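Local coordinates for protein glycoside hydrolase family 43 (Halothermothrix orenii, PDB 4QQS) that acts as a thermostable five-bladed beta-propeller glycosidase with alpha-L-arabinofuranosidase activity, probably cleaving arabinose side groups from plant polysaccharides such as xylan, at residues Ile158-Met163 with Asp173-Ile178. Sequence-based numbering, arbitrary orientation.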
loop_
_atom_site.group_PDB
_atom_site.type_symbol
_atom_site.label_atom_id
_atom_site.label_comp_id
_atom_site.label_asym_id
_atom_site.label_seq_id
_atom_site.Cartn_x
_atom_site.Cartn_y
_atom_site.Cartn_z
ATOM N N ILE A 158 4.717 -10.078 -6.834
ATOM C CA ILE A 158 5.270 -8.732 -6.822
ATOM C C ILE A 158 6.535 -8.674 -7.661
ATOM O O ILE A 158 7.458 -9.454 -7.429
ATOM C CB ILE A 158 5.539 -8.256 -5.386
ATOM C CG1 ILE A 158 4.218 -8.130 -4.620
ATOM C CG2 ILE A 158 6.290 -6.922 -5.373
ATOM C CD1 ILE A 158 4.374 -8.035 -3.105
ATOM N N TYR A 159 6.533 -7.758 -8.627
ATOM C CA TYR A 159 7.662 -7.461 -9.484
ATOM C C TYR A 159 8.227 -6.095 -9.129
ATOM O O TYR A 159 7.559 -5.261 -8.525
ATOM C CB TYR A 159 7.228 -7.476 -10.962
ATOM C CG TYR A 159 6.976 -8.859 -11.492
ATOM C CD1 TYR A 159 5.762 -9.501 -11.265
ATOM C CD2 TYR A 159 7.953 -9.543 -12.199
ATOM C CE1 TYR A 159 5.520 -10.776 -11.712
ATOM C CE2 TYR A 159 7.719 -10.834 -12.660
ATOM C CZ TYR A 159 6.504 -11.439 -12.410
ATOM O OH TYR A 159 6.284 -12.717 -12.867
ATOM N N VAL A 160 9.465 -5.870 -9.549
ATOM C CA VAL A 160 10.113 -4.579 -9.414
ATOM C C VAL A 160 10.833 -4.225 -10.701
ATOM O O VAL A 160 11.409 -5.084 -11.373
ATOM C CB VAL A 160 11.097 -4.545 -8.209
ATOM C CG1 VAL A 160 12.158 -5.637 -8.303
ATOM C CG2 VAL A 160 11.742 -3.172 -8.054
ATOM N N GLN A 161 10.790 -2.942 -11.043
ATOM C CA GLN A 161 11.669 -2.377 -12.058
ATOM C C GLN A 161 12.167 -1.018 -11.616
ATOM O O GLN A 161 11.459 -0.243 -10.980
ATOM C CB GLN A 161 10.948 -2.232 -13.406
ATOM C CG GLN A 161 10.713 -3.569 -14.080
ATOM C CD GLN A 161 9.893 -3.480 -15.335
ATOM O OE1 GLN A 161 8.666 -3.631 -15.303
ATOM N NE2 GLN A 161 10.558 -3.243 -16.459
ATOM N N GLU A 162 13.402 -0.718 -11.982
ATOM C CA GLU A 162 13.897 0.647 -11.906
ATOM C C GLU A 162 13.111 1.489 -12.898
ATOM O O GLU A 162 12.740 0.997 -13.969
ATOM C CB GLU A 162 15.378 0.626 -12.256
ATOM C CG GLU A 162 16.098 1.935 -12.091
ATOM C CD GLU A 162 17.580 1.809 -12.393
ATOM O OE1 GLU A 162 18.118 0.669 -12.358
ATOM O OE2 GLU A 162 18.204 2.846 -12.671
ATOM N N MET A 163 12.850 2.743 -12.544
ATOM C CA MET A 163 12.177 3.655 -13.462
ATOM C C MET A 163 13.143 4.657 -14.035
ATOM O O MET A 163 14.199 4.924 -13.473
ATOM C CB MET A 163 11.055 4.432 -12.778
ATOM C CG MET A 163 10.119 3.571 -11.930
ATOM S SD MET A 163 8.736 4.486 -11.267
ATOM C CE MET A 163 7.625 4.456 -12.659
ATOM N N ASP A 173 13.799 -5.522 -18.090
ATOM C CA ASP A 173 12.809 -6.567 -17.912
ATOM C C ASP A 173 12.248 -6.508 -16.499
ATOM O O ASP A 173 12.938 -6.127 -15.560
ATOM C CB ASP A 173 13.459 -7.939 -18.106
ATOM C CG ASP A 173 13.965 -8.168 -19.515
ATOM O OD1 ASP A 173 13.379 -7.627 -20.475
ATOM O OD2 ASP A 173 14.938 -8.933 -19.662
ATOM N N PRO A 174 10.995 -6.927 -16.321
ATOM C CA PRO A 174 10.472 -7.051 -14.957
ATOM C C PRO A 174 11.277 -8.066 -14.165
ATOM O O PRO A 174 11.637 -9.116 -14.686
ATOM C CB PRO A 174 9.039 -7.540 -15.172
ATOM C CG PRO A 174 8.698 -7.106 -16.566
ATOM C CD PRO A 174 9.975 -7.255 -17.328
ATOM N N VAL A 175 11.562 -7.740 -12.906
ATOM C CA VAL A 175 12.267 -8.645 -12.028
ATOM C C VAL A 175 11.271 -9.162 -10.985
ATOM O O VAL A 175 10.674 -8.373 -10.260
ATOM C CB VAL A 175 13.447 -7.935 -11.324
ATOM C CG1 VAL A 175 14.188 -8.903 -10.416
ATOM C CG2 VAL A 175 14.395 -7.341 -12.338
ATOM N N LEU A 176 11.065 -10.476 -10.917
ATOM C CA LEU A 176 10.232 -11.035 -9.865
ATOM C C LEU A 176 10.891 -10.767 -8.519
ATOM O O LEU A 176 12.059 -11.096 -8.330
ATOM C CB LEU A 176 10.042 -12.542 -10.083
ATOM C CG LEU A 176 9.221 -13.251 -9.018
ATOM C CD1 LEU A 176 7.789 -12.718 -8.936
ATOM C CD2 LEU A 176 9.228 -14.752 -9.285
ATOM N N ALA A 177 10.146 -10.155 -7.608
ATOM C CA ALA A 177 10.639 -9.893 -6.260
ATOM C C ALA A 177 10.229 -11.028 -5.335
ATOM O O ALA A 177 11.085 -11.776 -4.862
ATOM C CB ALA A 177 10.152 -8.552 -5.752
ATOM N N ILE A 178 8.925 -11.194 -5.118
ATOM C CA ILE A 178 8.403 -12.242 -4.250
ATOM C C ILE A 178 7.085 -12.761 -4.791
ATOM O O ILE A 178 6.348 -12.060 -5.482
ATOM C CB ILE A 178 8.227 -11.790 -2.784
ATOM C CG1 ILE A 178 7.285 -10.597 -2.669
ATOM C CG2 ILE A 178 9.569 -11.503 -2.144
ATOM C CD1 ILE A 178 6.908 -10.249 -1.225
#
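Ile-158 and Val-160 pair by backbone hydrogen bonds with the antiparallel strand 175-178. Val-160 N gives its hydrogen to Val-175 O at 2.9 Å, and Val-160 O takes one back from Val-175 N. Ile-158 N bonds to Ile-178 O. Ile-158 O is gripped twice, by Ala-177 N at 2.8 Å and by Ile-178 N at 3.2 Å. This double grip marks a classic beta bulge, with Ala-177 and Ile-178 both facing Ile-158. Strand 175-178 runs along strand 153-162 in the five-bladed propeller. Strand 153-162 also pairs with strand 137-143, through backbone bonds of Tyr-159 to Tyr-141 and Gln-161 to Ile-139. Ile-158 also packs on Asn-194 and Pro-197, close to the predicted proton donor Glu-195.

Ile-158, Val-160, Val-175 and Ile-178 share one face of the sheet. There Ile-158 CD1 lies alongside Ile-178 CD1 at 3.9 Å, and Val-160 CG1 packs beside Val-175 CB. Leu-176 CD1 sits over the Tyr-159 ring, toward its rim and 4.1 Å from the centroid, in a CH-pi contact. With chi1 at 178°, Leu-176 CG turns away from the backbone N and CD1 reaches over the ring. Pro-174 CB meets Tyr-159 CD2 obliquely at 3.7 Å.

The Gln-161 amide lies alongside Pro-174, with OE1 3.7 Å from Pro-174 CG. Its OE1 accepts from Arg-120 and also bonds Tyr-141 OH, while NE2 donates to Lys-171 O. A leucine in its place would probably leave Tyr-141 OH, Arg-120 and the Lys-171 carbonyl without these partners.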